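YcaO (Methanopyrus kandleri, PDB 6CIB) binds ADP and magnesium and is probably an ATP-dependent enzyme that installs thioamides in the backbone of ribosomally made peptides. Local coordinates at residues A157-L162 with G311-L316; E214-V219 with E318-R323. All blocks are in the same frame, centred on the assembly; numbering follows the deposited sequence.

In the fold
Contacts 1 and 2 both draw on helix 313-325, contact 1 using its first turn and contact 2 the turns that follow. Contact 1 sets that first turn against helix 154-177 and is buried and wholly apolar, with a residue of the ADP pocket on the helix behind it. Contact 2 joins the same helix to the segment that leads into strand 217-224 and is only partly buried: an apolar pair on the inside gives way to a salt bridge and a water toward the more exposed edge. The two meet where Ile159 CG2 packs on Leu320 CD1 at 3.8 Å, and their centres lie about 10 Å apart.

Contact 1. Residues A157-L162 with G311-L316; sequences AVIQGL and GSLEKL. With ADP (adenosine-5'-diphosphate), chain G.
Ile159, in the early turns of helix 154-177, and Leu316, in the first turn of helix 313-325, bring the two backbones to their nearest approach here, with their CA atoms 7.7 Å apart. The gap is spanned from one side by Ile159, whose CB is directed at the other helix. Its CG1 branch stands anti to the carbonyl carbon (chi1 -69°) and runs on nearly extended, which carries the terminal methyl out against two leucines. There CD1 meets Leu313 CD1 at 3.8 Å, the two side chains crossing at a slant, and Leu316 CD2 at the same 3.8 Å. Neither leucine starts out aimed at the isoleucine; their branched ends reach it. This is helix-to-helix packing inside the YcaO domain, whose family binds ATP and magnesium, and the nucleotide lies on another side of helix 154-177. Gln160, next to Ile159, faces ADP: its NE2 donates a nearly straight hydrogen bond (168°) to the beta-phosphate oxygen O1B at 2.7 Å, while CG lies 3.4 Å from the ribose O2'. The bend at chi2 (82°) swings the amide toward the phosphate, and its other end, OE1, takes a weak bond from Arg247, which would limit a flip of the amide. Arg12, Lys64 and Ser74 are among the residues that also bond the nucleotide. Ser312, at the N-cap position just before helix 313-325, accepts a weak bond from Lys315 N at its OG, 3.3 Å away. Beyond the cap, Leu313 also packs on Leu153 and Glu156, and Leu316 on Phe11 and Ile308.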
loop_
_atom_site.group_PDB
_atom_site.type_symbol
_atom_site.label_atom_id
_atom_site.label_comp_id
_atom_site.label_asym_id
_atom_site.label_seq_id
_atom_site.Cartn_x
_atom_site.Cartn_y
_atom_site.Cartn_z
ATOM N N ALA A 157 -8.594 -6.447 5.193
ATOM C CA ALA A 157 -7.877 -5.213 5.524
ATOM C C ALA A 157 -6.505 -5.498 6.147
ATOM O O ALA A 157 -5.523 -4.839 5.802
ATOM C CB ALA A 157 -8.733 -4.351 6.449
ATOM N N VAL A 158 -6.435 -6.478 7.050
ATOM C CA VAL A 158 -5.148 -6.887 7.648
ATOM C C VAL A 158 -4.156 -7.377 6.592
ATOM O O VAL A 158 -3.011 -6.909 6.556
ATOM C CB VAL A 158 -5.311 -7.906 8.804
ATOM C CG1 VAL A 158 -3.953 -8.400 9.305
ATOM C CG2 VAL A 158 -6.059 -7.265 9.957
ATOM N N ILE A 159 -4.603 -8.281 5.723
ATOM C CA ILE A 159 -3.772 -8.788 4.615
ATOM C C ILE A 159 -3.255 -7.628 3.748
ATOM O O ILE A 159 -2.050 -7.533 3.505
ATOM C CB ILE A 159 -4.525 -9.835 3.749
ATOM C CG1 ILE A 159 -4.753 -11.129 4.549
ATOM C CG2 ILE A 159 -3.771 -10.128 2.446
ATOM C CD1 ILE A 159 -5.881 -11.994 4.030
ATOM N N GLN A 160 -4.173 -6.763 3.304
ATOM C CA GLN A 160 -3.840 -5.620 2.452
ATOM C C GLN A 160 -2.845 -4.664 3.129
ATOM O O GLN A 160 -1.835 -4.291 2.522
ATOM C CB GLN A 160 -5.116 -4.871 2.032
ATOM C CG GLN A 160 -4.918 -3.791 0.966
ATOM C CD GLN A 160 -4.885 -4.344 -0.454
ATOM O OE1 GLN A 160 -5.007 -5.555 -0.674
ATOM N NE2 GLN A 160 -4.729 -3.452 -1.432
ATOM N N GLY A 161 -3.141 -4.280 4.373
ATOM C CA GLY A 161 -2.271 -3.392 5.159
ATOM C C GLY A 161 -0.872 -3.930 5.403
ATOM O O GLY A 161 0.104 -3.183 5.318
ATOM N N LEU A 162 -0.786 -5.231 5.696
ATOM C CA LEU A 162 0.493 -5.901 5.969
ATOM C C LEU A 162 1.353 -6.030 4.714
ATOM O O LEU A 162 2.548 -5.734 4.752
ATOM C CB LEU A 162 0.252 -7.272 6.589
ATOM C CG LEU A 162 1.414 -8.023 7.237
ATOM C CD1 LEU A 162 2.028 -7.218 8.374
ATOM C CD2 LEU A 162 0.921 -9.376 7.740
ATOM N N GLY A 311 -5.837 -20.490 0.427
ATOM C CA GLY A 311 -7.077 -21.194 0.702
ATOM C C GLY A 311 -8.094 -20.258 1.318
ATOM O O GLY A 311 -8.896 -19.624 0.614
ATOM N N SER A 312 -8.063 -20.181 2.645
ATOM C CA SER A 312 -9.002 -19.348 3.375
ATOM C C SER A 312 -8.350 -18.041 3.811
ATOM O O SER A 312 -7.124 -17.955 3.953
ATOM C CB SER A 312 -9.597 -20.101 4.572
ATOM O OG SER A 312 -8.710 -20.105 5.675
ATOM N N LEU A 313 -9.193 -17.036 4.029
ATOM C CA LEU A 313 -8.770 -15.713 4.449
ATOM C C LEU A 313 -8.077 -15.724 5.816
ATOM O O LEU A 313 -7.077 -15.025 6.008
ATOM C CB LEU A 313 -9.990 -14.792 4.461
ATOM C CG LEU A 313 -9.874 -13.321 4.079
ATOM C CD1 LEU A 313 -9.257 -13.096 2.703
ATOM C CD2 LEU A 313 -11.271 -12.717 4.149
ATOM N N GLU A 314 -8.609 -16.526 6.744
ATOM C CA GLU A 314 -8.071 -16.662 8.103
ATOM C C GLU A 314 -6.661 -17.245 8.123
ATOM O O GLU A 314 -5.791 -16.741 8.832
ATOM C CB GLU A 314 -9.001 -17.520 8.989
ATOM C CG GLU A 314 -10.346 -16.887 9.326
ATOM C CD GLU A 314 -11.435 -17.159 8.297
ATOM O OE1 GLU A 314 -11.167 -17.768 7.239
ATOM O OE2 GLU A 314 -12.589 -16.757 8.547
ATOM N N LYS A 315 -6.464 -18.309 7.347
ATOM C CA LYS A 315 -5.183 -19.007 7.194
ATOM C C LYS A 315 -4.147 -18.094 6.524
ATOM O O LYS A 315 -2.988 -18.026 6.960
ATOM C CB LYS A 315 -5.401 -20.288 6.360
ATOM C CG LYS A 315 -4.154 -21.058 5.938
ATOM C CD LYS A 315 -3.926 -22.280 6.809
ATOM C CE LYS A 315 -3.434 -23.458 5.979
ATOM N NZ LYS A 315 -3.467 -24.732 6.755
ATOM N N LEU A 316 -4.575 -17.400 5.469
ATOM C CA LEU A 316 -3.696 -16.481 4.742
ATOM C C LEU A 316 -3.181 -15.377 5.656
ATOM O O LEU A 316 -1.977 -15.104 5.671
ATOM C CB LEU A 316 -4.383 -15.907 3.489
ATOM C CG LEU A 316 -3.596 -14.924 2.617
ATOM C CD1 LEU A 316 -2.303 -15.536 2.094
ATOM C CD2 LEU A 316 -4.462 -14.463 1.465
HETATM P PB ADP G . -4.114 -0.198 -2.508
HETATM O O1B ADP G . -4.550 -0.779 -1.179
HETATM O O2B ADP G . -2.738 -0.639 -2.965
HETATM O O3B ADP G . -4.366 1.282 -2.674
HETATM P PA ADP G . -6.494 -0.657 -4.105
HETATM O O1A ADP G . -6.914 -1.939 -4.771
HETATM O O2A ADP G . -6.446 0.574 -4.972
HETATM O O3A ADP G . -5.033 -0.997 -3.563
HETATM O "O5'" ADP G . -7.449 -0.422 -2.835
HETATM C "C5'" ADP G . -7.754 0.839 -2.211
HETATM C "C4'" ADP G . -8.537 0.582 -0.910
HETATM O "O4'" ADP G . -9.750 -0.129 -1.199
HETATM C "C3'" ADP G . -7.791 -0.309 0.089
HETATM O "O3'" ADP G . -8.188 0.026 1.434
HETATM C "C2'" ADP G . -8.284 -1.705 -0.243
HETATM O "O2'" ADP G . -8.134 -2.614 0.845
HETATM C "C1'" ADP G . -9.742 -1.441 -0.607
HETATM N N9 ADP G . -10.289 -2.406 -1.586
HETATM C C8 ADP G . -9.855 -2.569 -2.850
HETATM N N7 ADP G . -10.562 -3.532 -3.483
HETATM C C5 ADP G . -11.485 -3.986 -2.628
HETATM C C6 ADP G . -12.561 -5.003 -2.678
HETATM N N6 ADP G . -12.776 -5.718 -3.808
HETATM N N1 ADP G . -13.304 -5.184 -1.558
HETATM C C2 ADP G . -13.095 -4.472 -0.424
HETATM N N3 ADP G . -12.134 -3.525 -0.316
HETATM C C4 ADP G . -11.311 -3.242 -1.370
#

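Contact 2. Residues E214-V219 with E318-R323; sequences EGVYVV and EELVER
Arg323 and Glu214 form the polar edge of a strand-to-helix contact in the YcaO domain, where the segment leading into strand 217-224, the middle strand of a three-stranded antiparallel sheet, meets helix 313-325. Glu214 OE2 and Arg323 NH1 make a long salt bridge of 3.4 Å, with the carboxylate and guanidinium planes 56° apart, so the two groups meet obliquely and are not coplanar. The arginine chain bends at chi2 (-75°) and runs past the Glu214 carbonyl, its CD 3.2 Å from Glu214 O. Were the arginine replaced by an alanine, the Glu214 carboxylate would probably lose this charged mate, and the carbonyl that the arginine's methylenes now lie against would be uncovered. On the inner side, Val216 CG2 and Leu320 CD2 touch at 3.7 Å, the two side chains crossing at about a right angle. Behind this pair, Val216 packs on Leu163 and Val166 of helix 154-177. Between Glu214 and Val216, Gly215 adopts a positive phi (89°), where a CB would jam against the carbonyl of Glu214. The backbones are also joined through one water, which accepts from Glu214 N at 3.2 Å and donates to Arg323 O at 2.6 Å.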
loop_
_atom_site.group_PDB
_atom_site.type_symbol
_atom_site.label_atom_id
_atom_site.label_comp_id
_atom_site.label_asym_id
_atom_site.label_seq_id
_atom_site.Cartn_x
_atom_site.Cartn_y
_atom_site.Cartn_z
ATOM N N GLU A 214 9.793 -13.850 3.870
ATOM C CA GLU A 214 9.727 -15.061 3.064
ATOM C C GLU A 214 8.298 -15.445 2.704
ATOM O O GLU A 214 7.396 -15.364 3.538
ATOM C CB GLU A 214 10.443 -16.233 3.727
ATOM C CG GLU A 214 10.996 -17.188 2.683
ATOM C CD GLU A 214 11.523 -18.462 3.276
ATOM O OE1 GLU A 214 12.471 -18.382 4.079
ATOM O OE2 GLU A 214 10.982 -19.534 2.926
ATOM N N GLY A 215 8.119 -15.852 1.449
ATOM C CA GLY A 215 6.804 -16.150 0.901
ATOM C C GLY A 215 6.097 -14.951 0.285
ATOM O O GLY A 215 5.063 -15.126 -0.358
ATOM N N VAL A 216 6.635 -13.744 0.489
ATOM C CA VAL A 216 6.044 -12.511 -0.055
ATOM C C VAL A 216 6.980 -11.920 -1.112
ATOM O O VAL A 216 8.163 -11.691 -0.844
ATOM C CB VAL A 216 5.743 -11.448 1.037
ATOM C CG1 VAL A 216 5.086 -10.205 0.427
ATOM C CG2 VAL A 216 4.848 -12.019 2.120
ATOM N N TYR A 217 6.438 -11.689 -2.304
ATOM C CA TYR A 217 7.188 -11.086 -3.413
ATOM C C TYR A 217 6.814 -9.626 -3.572
ATOM O O TYR A 217 5.647 -9.274 -3.431
ATOM C CB TYR A 217 6.928 -11.857 -4.716
ATOM C CG TYR A 217 7.395 -13.291 -4.631
ATOM C CD1 TYR A 217 8.748 -13.616 -4.811
ATOM C CD2 TYR A 217 6.494 -14.324 -4.344
ATOM C CE1 TYR A 217 9.191 -14.928 -4.719
ATOM C CE2 TYR A 217 6.928 -15.644 -4.250
ATOM C CZ TYR A 217 8.272 -15.938 -4.437
ATOM O OH TYR A 217 8.710 -17.236 -4.348
ATOM N N VAL A 218 7.811 -8.785 -3.843
ATOM C CA VAL A 218 7.569 -7.365 -4.104
ATOM C C VAL A 218 8.077 -7.013 -5.506
ATOM O O VAL A 218 9.231 -7.310 -5.849
ATOM C CB VAL A 218 8.191 -6.441 -3.023
ATOM C CG1 VAL A 218 7.842 -4.979 -3.285
ATOM C CG2 VAL A 218 7.721 -6.837 -1.621
ATOM N N VAL A 219 7.195 -6.408 -6.308
ATOM C CA VAL A 219 7.488 -6.029 -7.694
ATOM C C VAL A 219 7.392 -4.511 -7.843
ATOM O O VAL A 219 6.480 -3.884 -7.311
ATOM C CB VAL A 219 6.550 -6.758 -8.704
ATOM C CG1 VAL A 219 6.713 -6.247 -10.135
ATOM C CG2 VAL A 219 6.795 -8.258 -8.680
ATOM N N GLU A 318 -3.026 -15.447 9.046
ATOM C CA GLU A 318 -2.139 -16.097 10.008
ATOM C C GLU A 318 -0.740 -16.335 9.418
ATOM O O GLU A 318 0.258 -15.950 10.017
ATOM C CB GLU A 318 -2.777 -17.411 10.478
ATOM C CG GLU A 318 -2.084 -18.097 11.650
ATOM C CD GLU A 318 -2.598 -19.513 11.881
ATOM O OE1 GLU A 318 -3.817 -19.688 12.129
ATOM O OE2 GLU A 318 -1.777 -20.456 11.809
ATOM N N GLU A 319 -0.684 -16.939 8.231
ATOM C CA GLU A 319 0.589 -17.236 7.564
ATOM C C GLU A 319 1.405 -15.991 7.212
ATOM O O GLU A 319 2.620 -15.974 7.420
ATOM C CB GLU A 319 0.371 -18.129 6.343
ATOM C CG GLU A 319 -0.004 -19.563 6.719
ATOM C CD GLU A 319 -0.018 -20.519 5.541
ATOM O OE1 GLU A 319 0.654 -20.248 4.522
ATOM O OE2 GLU A 319 -0.700 -21.558 5.642
ATOM N N LEU A 320 0.735 -14.946 6.716
ATOM C CA LEU A 320 1.401 -13.669 6.443
ATOM C C LEU A 320 1.962 -13.031 7.702
ATOM O O LEU A 320 3.107 -12.591 7.700
ATOM C CB LEU A 320 0.485 -12.701 5.681
ATOM C CG LEU A 320 0.236 -13.053 4.210
ATOM C CD1 LEU A 320 -0.831 -12.144 3.618
ATOM C CD2 LEU A 320 1.512 -13.002 3.382
ATOM N N VAL A 321 1.168 -13.018 8.777
ATOM C CA VAL A 321 1.596 -12.461 10.077
ATOM C C VAL A 321 2.837 -13.205 10.612
ATOM O O VAL A 321 3.814 -12.579 11.054
ATOM C CB VAL A 321 0.441 -12.464 11.110
ATOM C CG1 VAL A 321 0.949 -12.198 12.526
ATOM C CG2 VAL A 321 -0.617 -11.429 10.742
ATOM N N GLU A 322 2.790 -14.534 10.541
ATOM C CA GLU A 322 3.895 -15.389 10.982
ATOM C C GLU A 322 5.205 -15.042 10.263
ATOM O O GLU A 322 6.235 -14.843 10.918
ATOM C CB GLU A 322 3.533 -16.865 10.790
ATOM C CG GLU A 322 2.549 -17.401 11.829
ATOM C CD GLU A 322 2.131 -18.847 11.583
ATOM O OE1 GLU A 322 2.293 -19.346 10.446
ATOM O OE2 GLU A 322 1.624 -19.488 12.530
ATOM N N ARG A 323 5.139 -14.922 8.933
ATOM C CA ARG A 323 6.309 -14.616 8.099
ATOM C C ARG A 323 6.908 -13.243 8.383
ATOM O O ARG A 323 8.126 -13.100 8.429
ATOM C CB ARG A 323 5.998 -14.774 6.605
ATOM C CG ARG A 323 5.567 -16.177 6.178
ATOM C CD ARG A 323 6.717 -17.173 6.104
ATOM N NE ARG A 323 6.249 -18.502 5.704
ATOM C CZ ARG A 323 7.023 -19.475 5.216
ATOM N NH1 ARG A 323 8.334 -19.295 5.044
ATOM N NH2 ARG A 323 6.479 -20.641 4.889
HETATM O O HOH W 1 10.137 -14.109 7.048
#